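Local atomic coordinates of TonB-dependent siderophore receptor (Pseudomonas aeruginosa 39016, PDB entry 5NEC), a protein that probably imports iron-loaded siderophores, and perhaps siderophore-drug conjugates, across the outer membrane with energy passed on by TonB. Residues Ala66-Leu70 and Thr118-Phe122; Val108-Thr114 and Thr301-Ser307; Gly243-Ala247 and Asp258-Val263; Asn334-Thr339 and Ser372-Tyr377. One frame throughout, in Å; residues are numbered along the deposited sequence.

Contact 1 (Ala66-Leu70 and Thr118-Phe122); sequences AAVSL and TREIF
Leu70 and Arg119 are joined by the one hydrogen bond between these two loops, from Leu70 N to Arg119 O, at 3.1 Å and nearly straight (167°). Ser69 lies closest to Glu120 along the backbones, with their CA atoms 4.5 Å apart. Ile121 points at the other loop and fills the bend before Leu70. Its two branches part there: CD1 sits 3.3 Å from Ala67 O, while CG2 lies 3.5 Å from Ser69 C. This split follows from chi1 of 55°, which sets CG1 between the backbone N and the carbonyl carbon. Leu70 and Arg119 run side by side in the same direction, and Leu70 CD2 rests 3.9 Å from Arg119 CD. Both segments belong to the plug domain. Residues 66-70 link its two short helices: Ala66 ends helix 59-64 in a Schellman motif, and Ser69 is the N-cap of helix 70-74, with OG bonded to Asp72 N. Glu120 folds back on its own loop. Its OE2 takes Ile121 N at 2.8 Å, from above the carboxylate plane, and Phe122 N through the anti lone pair. The same carboxylate forms salt bridges to Arg173 and Arg210 of the barrel, tying the plug loop to the wall.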
loop_
_atom_site.group_PDB
_atom_site.type_symbol
_atom_site.label_atom_id
_atom_site.label_comp_id
_atom_site.label_asym_id
_atom_site.label_seq_id
_atom_site.Cartn_x
_atom_site.Cartn_y
_atom_site.Cartn_z
ATOM N N ALA A 66 -9.419 4.290 -12.443
ATOM C CA ALA A 66 -10.436 4.698 -11.452
ATOM C C ALA A 66 -10.243 4.023 -10.082
ATOM O O ALA A 66 -11.205 3.716 -9.395
ATOM C CB ALA A 66 -11.837 4.465 -11.988
ATOM N N ALA A 67 -8.984 3.834 -9.694
ATOM C CA ALA A 67 -8.614 3.298 -8.397
ATOM C C ALA A 67 -9.173 4.161 -7.280
ATOM O O ALA A 67 -9.016 5.375 -7.317
ATOM C CB ALA A 67 -7.096 3.228 -8.276
ATOM N N VAL A 68 -9.821 3.531 -6.299
ATOM C CA VAL A 68 -10.371 4.248 -5.134
ATOM C C VAL A 68 -9.564 3.991 -3.859
ATOM O O VAL A 68 -9.952 4.449 -2.786
ATOM C CB VAL A 68 -11.881 3.940 -4.913
ATOM C CG1 VAL A 68 -12.682 4.378 -6.126
ATOM C CG2 VAL A 68 -12.137 2.467 -4.620
ATOM N N SER A 69 -8.463 3.252 -3.969
ATOM C CA SER A 69 -7.605 2.983 -2.815
ATOM C C SER A 69 -6.192 2.660 -3.249
ATOM O O SER A 69 -5.928 2.451 -4.441
ATOM C CB SER A 69 -8.153 1.827 -1.977
ATOM O OG SER A 69 -7.971 0.594 -2.642
ATOM N N LEU A 70 -5.302 2.622 -2.265
ATOM C CA LEU A 70 -3.884 2.283 -2.464
ATOM C C LEU A 70 -3.702 0.882 -3.016
ATOM O O LEU A 70 -2.929 0.704 -3.928
ATOM C CB LEU A 70 -3.098 2.442 -1.147
ATOM C CG LEU A 70 -1.608 2.106 -1.145
ATOM C CD1 LEU A 70 -0.836 2.962 -2.137
ATOM C CD2 LEU A 70 -1.031 2.321 0.249
ATOM N N THR A 118 -6.025 1.607 6.381
ATOM C CA THR A 118 -6.381 1.474 4.944
ATOM C C THR A 118 -6.302 2.842 4.241
ATOM O O THR A 118 -7.048 3.779 4.576
ATOM C CB THR A 118 -7.813 0.897 4.732
ATOM O OG1 THR A 118 -7.989 -0.301 5.498
ATOM C CG2 THR A 118 -8.086 0.609 3.246
ATOM N N ARG A 119 -5.424 2.942 3.253
ATOM C CA ARG A 119 -5.084 4.218 2.667
ATOM C C ARG A 119 -5.851 4.514 1.393
ATOM O O ARG A 119 -6.031 3.669 0.523
ATOM C CB ARG A 119 -3.592 4.307 2.430
ATOM C CG ARG A 119 -2.839 4.435 3.718
ATOM C CD ARG A 119 -1.354 4.475 3.466
ATOM N NE ARG A 119 -0.650 4.510 4.736
ATOM C CZ ARG A 119 -0.434 3.449 5.516
ATOM N NH1 ARG A 119 -0.836 2.222 5.161
ATOM N NH2 ARG A 119 0.228 3.599 6.649
ATOM N N GLU A 120 -6.256 5.765 1.297
ATOM C CA GLU A 120 -7.121 6.250 0.248
ATOM C C GLU A 120 -6.159 6.938 -0.742
ATOM O O GLU A 120 -4.976 7.027 -0.445
ATOM C CB GLU A 120 -8.199 7.101 0.941
ATOM C CG GLU A 120 -8.926 8.133 0.151
ATOM C CD GLU A 120 -9.771 7.614 -0.988
ATOM O OE1 GLU A 120 -10.835 7.004 -0.773
ATOM O OE2 GLU A 120 -9.373 7.916 -2.131
ATOM N N ILE A 121 -6.611 7.300 -1.945
ATOM C CA ILE A 121 -5.733 7.951 -2.939
ATOM C C ILE A 121 -6.127 9.384 -3.334
ATOM O O ILE A 121 -5.375 10.003 -4.076
ATOM C CB ILE A 121 -5.527 7.085 -4.230
ATOM C CG1 ILE A 121 -6.850 6.686 -4.910
ATOM C CG2 ILE A 121 -4.743 5.831 -3.906
ATOM C CD1 ILE A 121 -7.589 7.816 -5.597
ATOM N N PHE A 122 -7.266 9.912 -2.853
ATOM C CA PHE A 122 -7.760 11.248 -3.275
ATOM C C PHE A 122 -6.731 12.368 -3.093
ATOM O O PHE A 122 -6.689 13.275 -3.912
ATOM C CB PHE A 122 -9.103 11.651 -2.606
ATOM C CG PHE A 122 -8.961 12.287 -1.225
ATOM C CD1 PHE A 122 -8.665 11.507 -0.104
ATOM C CD2 PHE A 122 -9.146 13.647 -1.044
ATOM C CE1 PHE A 122 -8.538 12.070 1.159
ATOM C CE2 PHE A 122 -9.012 14.222 0.222
ATOM C CZ PHE A 122 -8.717 13.434 1.329
#

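Contact 2 (Val108-Thr114 and Thr301-Ser307); sequences VDGVRDT and TSRYGNS
Arg303 reaches from the barrel strand toward Val111, and the two side chains come from opposite directions. The guanidinium grips a single atom, Val108 O, end-on with two nitrogens. NH1 is 2.8 Å from Val108 O, with an angle of 156° at the hydrogen. The second bond, from NH2 to Val108 O, is 3.2 Å and more bent, and NH2 stands above the carbonyl plane. The oxygen itself lies close to the guanidinium plane. Val108 and Arg303 cross at about a right angle, while Val111 CB rests 3.4 Å from Arg303 NH1. CG of Arg303 is anti to the backbone N (chi1 179°), and a bend at chi3 then turns the guanidinium to the turn. Val108 to Val111 form a type I' beta turn, the tight link of a plug hairpin. The contact joins the plug to the inner face of the barrel that encloses it, the fold of TonB-dependent receptors. Val108 O also accepts Val111 N, so three N-H groups converge on it. Thr285 of neighbouring strand 276-291 accepts from Arg303 NE. Asp109 OD2, 4.2 Å from Arg303 NH2, is too far for a salt bridge and bonds to Ser151. Farther along, Thr114 CG2 packs 3.9 Å from Ser307 CB.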
loop_
_atom_site.group_PDB
_atom_site.type_symbol
_atom_site.label_atom_id
_atom_site.label_comp_id
_atom_site.label_asym_id
_atom_site.label_seq_id
_atom_site.Cartn_x
_atom_site.Cartn_y
_atom_site.Cartn_z
ATOM N N VAL A 108 4.774 8.802 3.609
ATOM C CA VAL A 108 4.055 9.887 2.953
ATOM C C VAL A 108 5.046 11.038 2.842
ATOM O O VAL A 108 5.496 11.576 3.864
ATOM C CB VAL A 108 2.788 10.305 3.731
ATOM C CG1 VAL A 108 2.167 11.556 3.114
ATOM C CG2 VAL A 108 1.783 9.150 3.769
ATOM N N ASP A 109 5.409 11.386 1.603
ATOM C CA ASP A 109 6.433 12.397 1.329
ATOM C C ASP A 109 7.713 12.168 2.132
ATOM O O ASP A 109 8.156 13.027 2.874
ATOM C CB ASP A 109 5.887 13.799 1.588
ATOM C CG ASP A 109 4.665 14.104 0.751
ATOM O OD1 ASP A 109 4.797 14.169 -0.489
ATOM O OD2 ASP A 109 3.561 14.268 1.325
ATOM N N GLY A 110 8.262 10.969 2.007
ATOM C CA GLY A 110 9.529 10.604 2.628
ATOM C C GLY A 110 9.588 10.577 4.148
ATOM O O GLY A 110 10.677 10.576 4.708
ATOM N N VAL A 111 8.441 10.553 4.823
ATOM C CA VAL A 111 8.410 10.485 6.289
ATOM C C VAL A 111 7.483 9.356 6.699
ATOM O O VAL A 111 6.484 9.123 6.022
ATOM C CB VAL A 111 7.928 11.825 6.891
ATOM C CG1 VAL A 111 7.865 11.757 8.425
ATOM C CG2 VAL A 111 8.813 12.967 6.403
ATOM N N ARG A 112 7.810 8.654 7.784
ATOM C CA ARG A 112 7.032 7.454 8.207
ATOM C C ARG A 112 5.628 7.854 8.637
ATOM O O ARG A 112 5.388 9.027 8.929
ATOM C CB ARG A 112 7.738 6.665 9.312
ATOM C CG ARG A 112 7.530 5.131 9.212
ATOM C CD ARG A 112 8.217 4.343 10.340
ATOM N NE ARG A 112 9.594 3.896 10.042
ATOM C CZ ARG A 112 10.637 3.947 10.880
ATOM N NH1 ARG A 112 10.527 4.443 12.119
ATOM N NH2 ARG A 112 11.826 3.508 10.464
ATOM N N ASP A 113 4.697 6.896 8.650
ATOM C CA ASP A 113 3.292 7.198 8.974
ATOM C C ASP A 113 2.699 6.406 10.159
ATOM O O ASP A 113 3.061 5.247 10.419
ATOM C CB ASP A 113 2.439 7.013 7.714
ATOM C CG ASP A 113 1.169 7.888 7.711
ATOM O OD1 ASP A 113 0.445 7.894 8.735
ATOM O OD2 ASP A 113 0.887 8.574 6.691
ATOM N N THR A 114 1.774 7.079 10.846
ATOM C CA THR A 114 1.047 6.574 12.018
ATOM C C THR A 114 0.096 5.425 11.688
ATOM O O THR A 114 0.404 4.252 11.903
ATOM C CB THR A 114 0.284 7.752 12.726
ATOM O OG1 THR A 114 -0.183 7.354 14.025
ATOM C CG2 THR A 114 -0.908 8.298 11.897
ATOM N N THR A 301 11.372 19.295 8.364
ATOM C CA THR A 301 10.021 18.799 8.260
ATOM C C THR A 301 9.584 18.313 9.630
ATOM O O THR A 301 10.304 17.573 10.297
ATOM C CB THR A 301 9.942 17.650 7.245
ATOM O OG1 THR A 301 10.429 18.117 5.983
ATOM C CG2 THR A 301 8.491 17.140 7.069
ATOM N N SER A 302 8.403 18.753 10.045
ATOM C CA SER A 302 7.800 18.321 11.287
ATOM C C SER A 302 6.474 17.690 10.959
ATOM O O SER A 302 5.679 18.285 10.238
ATOM C CB SER A 302 7.593 19.508 12.217
ATOM O OG SER A 302 8.838 20.124 12.444
ATOM N N ARG A 303 6.247 16.483 11.471
ATOM C CA ARG A 303 4.966 15.823 11.330
ATOM C C ARG A 303 4.436 15.417 12.716
ATOM O O ARG A 303 5.153 14.804 13.512
ATOM C CB ARG A 303 5.085 14.622 10.381
ATOM C CG ARG A 303 3.772 13.867 10.217
ATOM C CD ARG A 303 3.829 12.902 9.053
ATOM N NE ARG A 303 3.784 13.613 7.787
ATOM C CZ ARG A 303 4.152 13.104 6.611
ATOM N NH1 ARG A 303 4.594 11.852 6.500
ATOM N NH2 ARG A 303 4.064 13.852 5.513
ATOM N N TYR A 304 3.195 15.804 13.006
ATOM C CA TYR A 304 2.429 15.238 14.098
ATOM C C TYR A 304 1.260 14.434 13.498
ATOM O O TYR A 304 0.510 14.938 12.660
ATOM C CB TYR A 304 1.907 16.311 15.051
ATOM C CG TYR A 304 1.190 15.689 16.237
ATOM C CD1 TYR A 304 1.895 15.352 17.406
ATOM C CD2 TYR A 304 -0.168 15.369 16.177
ATOM C CE1 TYR A 304 1.264 14.737 18.481
ATOM C CE2 TYR A 304 -0.802 14.755 17.244
ATOM C CZ TYR A 304 -0.093 14.445 18.394
ATOM O OH TYR A 304 -0.741 13.836 19.436
ATOM N N GLY A 305 1.098 13.196 13.963
ATOM C CA GLY A 305 0.047 12.296 13.491
ATOM C C GLY A 305 -0.702 11.653 14.635
ATOM O O GLY A 305 -0.156 11.451 15.696
ATOM N N ASN A 306 -1.956 11.302 14.392
ATOM C CA ASN A 306 -2.865 10.805 15.409
ATOM C C ASN A 306 -3.880 9.878 14.724
ATOM O O ASN A 306 -4.609 10.329 13.837
ATOM C CB ASN A 306 -3.551 12.018 16.035
ATOM C CG ASN A 306 -4.671 11.652 16.977
ATOM O OD1 ASN A 306 -4.667 10.576 17.575
ATOM N ND2 ASN A 306 -5.674 12.503 17.047
ATOM N N SER A 307 -3.920 8.594 15.098
ATOM C CA SER A 307 -4.860 7.646 14.470
ATOM C C SER A 307 -5.575 6.767 15.483
ATOM O O SER A 307 -4.967 6.291 16.418
ATOM C CB SER A 307 -4.173 6.782 13.410
ATOM O OG SER A 307 -3.351 5.836 14.025
#

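Contact 3 (Gly243-Ala247 and Asp258-Val263); sequences GIPYA and DKPVNV
Val261 is the centre of this contact, wedged against Ile244 and Pro245 on one side chain branch and Ala247 on the other. Its CG2 lies 3.8 Å from Ile244 CG2 and 3.9 Å from Pro245 CG, and both of those side chains cross it obliquely. Its CG1 approaches Ala247 CA at 3.6 Å. The spread follows from chi1 of -62°, which leaves CG1 anti to the carbonyl carbon and CG2 between that carbon and the backbone N. Pro260 adds to the apolar patch by placing CB near Ile244 CG2. The Tyr246 ring turns its edge to the bond between Lys259 and Pro260, with CD1 3.9 Å from Pro260 N, and its OH reaches Tyr712 O. Tyr246 and Pro260 form a single beta bridge. Val261 N bonds to Pro245 O at 2.9 Å, nearly along the C=O axis, and Ala247 N bonds to Lys259 O at 2.9 Å. The two segments are the arms of one loop between barrel strands 225-238 and 276-291, and short strand 244-245 of the first arm pairs with strand 716-719. At the polar edge Ala247 O is 3.1 Å from Asp258 OD2. Both atoms are acceptors, and Arg252 probably offsets their repulsion: it bonds to Ala247 O and forms a salt bridge with Asp258. Ser249 holds the other oxygen of Asp258.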
loop_
_atom_site.group_PDB
_atom_site.type_symbol
_atom_site.label_atom_id
_atom_site.label_comp_id
_atom_site.label_asym_id
_atom_site.label_seq_id
_atom_site.Cartn_x
_atom_site.Cartn_y
_atom_site.Cartn_z
ATOM N N GLY A 243 -14.642 -12.640 4.955
ATOM C CA GLY A 243 -13.933 -13.585 4.089
ATOM C C GLY A 243 -14.600 -14.958 4.091
ATOM O O GLY A 243 -15.717 -15.121 4.581
ATOM N N ILE A 244 -13.873 -15.922 3.534
ATOM C CA ILE A 244 -14.357 -17.250 3.215
ATOM C C ILE A 244 -13.389 -18.215 3.864
ATOM O O ILE A 244 -12.168 -18.067 3.706
ATOM C CB ILE A 244 -14.355 -17.470 1.692
ATOM C CG1 ILE A 244 -15.194 -16.395 0.985
ATOM C CG2 ILE A 244 -14.852 -18.870 1.311
ATOM C CD1 ILE A 244 -16.654 -16.360 1.402
ATOM N N PRO A 245 -13.914 -19.200 4.619
ATOM C CA PRO A 245 -13.011 -20.142 5.281
ATOM C C PRO A 245 -12.255 -21.070 4.310
ATOM O O PRO A 245 -12.757 -21.403 3.224
ATOM C CB PRO A 245 -13.952 -20.973 6.168
ATOM C CG PRO A 245 -15.285 -20.861 5.523
ATOM C CD PRO A 245 -15.330 -19.528 4.852
ATOM N N TYR A 246 -11.048 -21.458 4.716
ATOM C CA TYR A 246 -10.334 -22.561 4.087
ATOM C C TYR A 246 -11.107 -23.856 4.338
ATOM O O TYR A 246 -11.641 -24.080 5.435
ATOM C CB TYR A 246 -8.911 -22.729 4.656
ATOM C CG TYR A 246 -7.976 -21.596 4.347
ATOM C CD1 TYR A 246 -7.762 -21.181 3.031
ATOM C CD2 TYR A 246 -7.280 -20.932 5.367
ATOM C CE1 TYR A 246 -6.898 -20.126 2.748
ATOM C CE2 TYR A 246 -6.406 -19.887 5.079
ATOM C CZ TYR A 246 -6.220 -19.486 3.775
ATOM O OH TYR A 246 -5.360 -18.451 3.473
ATOM N N ALA A 247 -11.169 -24.704 3.312
ATOM C CA ALA A 247 -11.604 -26.099 3.493
ATOM C C ALA A 247 -10.659 -26.732 4.507
ATOM O O ALA A 247 -9.508 -26.289 4.628
ATOM C CB ALA A 247 -11.586 -26.864 2.172
ATOM N N ASP A 258 -4.767 -26.868 1.716
ATOM C CA ASP A 258 -6.168 -26.452 1.538
ATOM C C ASP A 258 -6.350 -25.042 0.951
ATOM O O ASP A 258 -5.515 -24.173 1.123
ATOM C CB ASP A 258 -6.943 -26.568 2.852
ATOM C CG ASP A 258 -7.485 -27.982 3.100
ATOM O OD1 ASP A 258 -8.071 -28.600 2.165
ATOM O OD2 ASP A 258 -7.373 -28.452 4.254
ATOM N N LYS A 259 -7.463 -24.860 0.255
ATOM C CA LYS A 259 -7.863 -23.601 -0.340
ATOM C C LYS A 259 -9.314 -23.225 0.098
ATOM O O LYS A 259 -9.989 -24.028 0.729
ATOM C CB LYS A 259 -7.730 -23.704 -1.859
ATOM C CG LYS A 259 -8.654 -24.723 -2.505
ATOM C CD LYS A 259 -8.608 -24.582 -4.018
ATOM C CE LYS A 259 -9.752 -25.303 -4.705
ATOM N NZ LYS A 259 -10.206 -24.474 -5.870
ATOM N N PRO A 260 -9.778 -21.995 -0.221
ATOM C CA PRO A 260 -11.095 -21.609 0.286
ATOM C C PRO A 260 -12.202 -22.539 -0.151
ATOM O O PRO A 260 -12.165 -23.036 -1.249
ATOM C CB PRO A 260 -11.308 -20.208 -0.306
ATOM C CG PRO A 260 -9.938 -19.676 -0.458
ATOM C CD PRO A 260 -9.105 -20.859 -0.868
ATOM N N VAL A 261 -13.169 -22.772 0.721
ATOM C CA VAL A 261 -14.373 -23.536 0.341
ATOM C C VAL A 261 -15.081 -22.890 -0.856
ATOM O O VAL A 261 -14.955 -21.700 -1.074
ATOM C CB VAL A 261 -15.359 -23.741 1.504
ATOM C CG1 VAL A 261 -14.701 -24.536 2.624
ATOM C CG2 VAL A 261 -15.896 -22.413 2.028
ATOM N N ASN A 262 -15.787 -23.698 -1.636
ATOM C CA ASN A 262 -16.589 -23.223 -2.747
ATOM C C ASN A 262 -18.051 -23.116 -2.306
ATOM O O ASN A 262 -18.737 -24.110 -2.156
ATOM C CB ASN A 262 -16.423 -24.132 -3.956
ATOM C CG ASN A 262 -17.059 -23.561 -5.211
ATOM O OD1 ASN A 262 -16.917 -22.373 -5.518
ATOM N ND2 ASN A 262 -17.773 -24.409 -5.950
ATOM N N VAL A 263 -18.497 -21.889 -2.077
ATOM C CA VAL A 263 -19.854 -21.569 -1.656
ATOM C C VAL A 263 -20.372 -20.455 -2.559
ATOM O O VAL A 263 -19.657 -19.969 -3.429
ATOM C CB VAL A 263 -19.894 -21.129 -0.171
ATOM C CG1 VAL A 263 -19.499 -22.285 0.754
ATOM C CG2 VAL A 263 -19.017 -19.907 0.097
#

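Contact 4 (Asn334-Thr339 and Ser372-Tyr377); sequences NRVSTT and SKRDGY
With chi1 at 72°, Asn334 tucks CG between its backbone N and carbonyl carbon, and this brings its amide to the backbone of Tyr377. Tyr377 has CG anti to the carbonyl carbon (chi1 -66°), which brings the ring beside Val336. Two hydrogen bonds follow. Tyr377 N gives to Asn334 OD1 at 2.9 Å, from above the plane of the amide carbonyl. Asn334 ND2 gives to Tyr377 O at 3.3 Å, from above the plane of that backbone carbonyl, and also bonds to Gln332 OE1. The amide and the ring stand 81° apart, and Asn334 CG lies at the ring edge. Val336 and Tyr377 cross at about a right angle, with Val336 CG2 only 3.4 Å from Tyr377 CE2. Beyond Gly376 the strands pair in regular antiparallel fashion. Asp375 N bonds to Val336 O at 2.8 Å, while the return bond from Val336 N is weak. Thr338 and Lys373 make the next hydrogen-bonded pair, at 3.0 and 2.9 Å (Thr338 N to Lys373 O, Lys373 N to Thr338 O). The strands form a barrel-wall hairpin. Strand 296-316 flanks 334-339, where Asp310 takes Tyr377 OH. Strand 426-444 flanks 372-375, and Asp375 accepts Ala424 N and salt-bridges Arg421 of short strand 419-421.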
loop_
_atom_site.group_PDB
_atom_site.type_symbol
_atom_site.label_atom_id
_atom_site.label_comp_id
_atom_site.label_asym_id
_atom_site.label_seq_id
_atom_site.Cartn_x
_atom_site.Cartn_y
_atom_site.Cartn_z
ATOM N N ASN A 334 -11.181 -8.598 17.179
ATOM C CA ASN A 334 -11.308 -7.168 17.417
ATOM C C ASN A 334 -9.989 -6.495 17.718
ATOM O O ASN A 334 -8.998 -7.138 18.088
ATOM C CB ASN A 334 -12.285 -6.896 18.563
ATOM C CG ASN A 334 -11.724 -7.274 19.908
ATOM O OD1 ASN A 334 -10.893 -6.564 20.465
ATOM N ND2 ASN A 334 -12.189 -8.380 20.453
ATOM N N ARG A 335 -10.007 -5.175 17.563
ATOM C CA ARG A 335 -8.892 -4.334 17.950
ATOM C C ARG A 335 -9.355 -2.895 18.206
ATOM O O ARG A 335 -10.118 -2.319 17.422
ATOM C CB ARG A 335 -7.815 -4.356 16.885
ATOM C CG ARG A 335 -6.512 -3.735 17.371
ATOM C CD ARG A 335 -5.317 -4.038 16.482
ATOM N NE ARG A 335 -5.687 -4.210 15.073
ATOM C CZ ARG A 335 -6.113 -3.242 14.255
ATOM N NH1 ARG A 335 -6.266 -1.982 14.671
ATOM N NH2 ARG A 335 -6.419 -3.554 13.006
ATOM N N VAL A 336 -8.919 -2.356 19.338
ATOM C CA VAL A 336 -9.057 -0.949 19.650
ATOM C C VAL A 336 -7.655 -0.395 19.819
ATOM O O VAL A 336 -6.873 -0.905 20.617
ATOM C CB VAL A 336 -9.885 -0.705 20.908
ATOM C CG1 VAL A 336 -9.994 0.787 21.168
ATOM C CG2 VAL A 336 -11.265 -1.358 20.742
ATOM N N SER A 337 -7.351 0.652 19.067
ATOM C CA SER A 337 -5.999 1.125 18.959
ATOM C C SER A 337 -5.944 2.655 18.866
ATOM O O SER A 337 -6.763 3.246 18.185
ATOM C CB SER A 337 -5.400 0.478 17.726
ATOM O OG SER A 337 -4.072 0.887 17.499
ATOM N N THR A 338 -5.006 3.287 19.575
ATOM C CA THR A 338 -4.707 4.715 19.377
ATOM C C THR A 338 -3.225 4.886 19.214
ATOM O O THR A 338 -2.462 4.311 19.973
ATOM C CB THR A 338 -5.180 5.618 20.540
ATOM O OG1 THR A 338 -6.591 5.506 20.668
ATOM C CG2 THR A 338 -4.858 7.103 20.274
ATOM N N THR A 339 -2.816 5.681 18.237
ATOM C CA THR A 339 -1.404 5.921 17.994
ATOM C C THR A 339 -1.154 7.405 17.767
ATOM O O THR A 339 -1.918 8.079 17.089
ATOM C CB THR A 339 -0.879 5.098 16.789
ATOM O OG1 THR A 339 -1.097 3.708 17.036
ATOM C CG2 THR A 339 0.595 5.275 16.602
ATOM N N SER A 372 1.748 4.213 21.386
ATOM C CA SER A 372 0.615 3.390 20.976
ATOM C C SER A 372 -0.084 2.789 22.182
ATOM O O SER A 372 0.545 2.472 23.184
ATOM C CB SER A 372 1.018 2.331 19.952
ATOM O OG SER A 372 1.752 1.311 20.548
ATOM N N LYS A 373 -1.397 2.672 22.072
ATOM C CA LYS A 373 -2.230 2.061 23.088
ATOM C C LYS A 373 -3.043 0.988 22.402
ATOM O O LYS A 373 -3.869 1.319 21.571
ATOM C CB LYS A 373 -3.148 3.109 23.704
ATOM C CG LYS A 373 -2.380 4.258 24.315
ATOM C CD LYS A 373 -3.289 5.189 25.125
ATOM C CE LYS A 373 -2.518 5.955 26.213
ATOM N NZ LYS A 373 -2.320 7.400 25.879
ATOM N N ARG A 374 -2.798 -0.281 22.739
ATOM C CA ARG A 374 -3.576 -1.404 22.187
ATOM C C ARG A 374 -4.524 -1.987 23.242
ATOM O O ARG A 374 -4.087 -2.449 24.278
ATOM C CB ARG A 374 -2.658 -2.491 21.594
ATOM C CG ARG A 374 -3.446 -3.545 20.777
ATOM C CD ARG A 374 -2.647 -4.675 20.124
ATOM N NE ARG A 374 -1.783 -5.416 21.063
ATOM C CZ ARG A 374 -2.150 -6.424 21.864
ATOM N NH1 ARG A 374 -3.407 -6.872 21.900
ATOM N NH2 ARG A 374 -1.235 -6.991 22.661
ATOM N N ASP A 375 -5.824 -1.946 22.979
ATOM C CA ASP A 375 -6.835 -2.551 23.857
ATOM C C ASP A 375 -7.726 -3.476 23.000
ATOM O O ASP A 375 -7.337 -3.851 21.918
ATOM C CB ASP A 375 -7.635 -1.445 24.571
ATOM C CG ASP A 375 -8.336 -1.945 25.868
ATOM O OD1 ASP A 375 -7.671 -2.571 26.716
ATOM O OD2 ASP A 375 -9.563 -1.713 26.039
ATOM N N GLY A 376 -8.890 -3.871 23.492
ATOM C CA GLY A 376 -9.821 -4.686 22.740
ATOM C C GLY A 376 -11.149 -4.822 23.456
ATOM O O GLY A 376 -11.440 -4.053 24.361
ATOM N N TYR A 377 -11.946 -5.802 23.037
ATOM C CA TYR A 377 -13.244 -6.105 23.614
ATOM C C TYR A 377 -13.240 -7.535 24.160
ATOM O O TYR A 377 -12.444 -8.345 23.741
ATOM C CB TYR A 377 -14.351 -6.002 22.559
ATOM C CG TYR A 377 -14.604 -4.624 22.017
ATOM C CD1 TYR A 377 -15.452 -3.725 22.683
ATOM C CD2 TYR A 377 -14.019 -4.208 20.826
ATOM C CE1 TYR A 377 -15.695 -2.449 22.190
ATOM C CE2 TYR A 377 -14.252 -2.934 20.321
ATOM C CZ TYR A 377 -15.084 -2.058 21.010
ATOM O OH TYR A 377 -15.320 -0.813 20.484
#

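Contact 1 lies nearest the centre of the chain and is internal to the plug. Contact 2 joins plug to barrel, and contact 4 is within the barrel wall. The centre of contact 3, in a loop, is about 25 Å from the chain centre. Contacts 1, 2 and 4 are partly buried, with Lys373 and Arg374 of contact 4 exposed. Contact 3 touches none of the others, yet it is buried and mostly apolar. Contacts 2 and 4 use neighbouring strands, and Ser307 N probably bonds to Thr339 O between them. Thr114 of the plug also packs on Thr339. Contacts 1 and 2 touch through Arg119 and Asp113. Contact 4 relies on regular strand pairing, contact 2 on one arginine, and contact 1 on a single backbone bond with apolar packing.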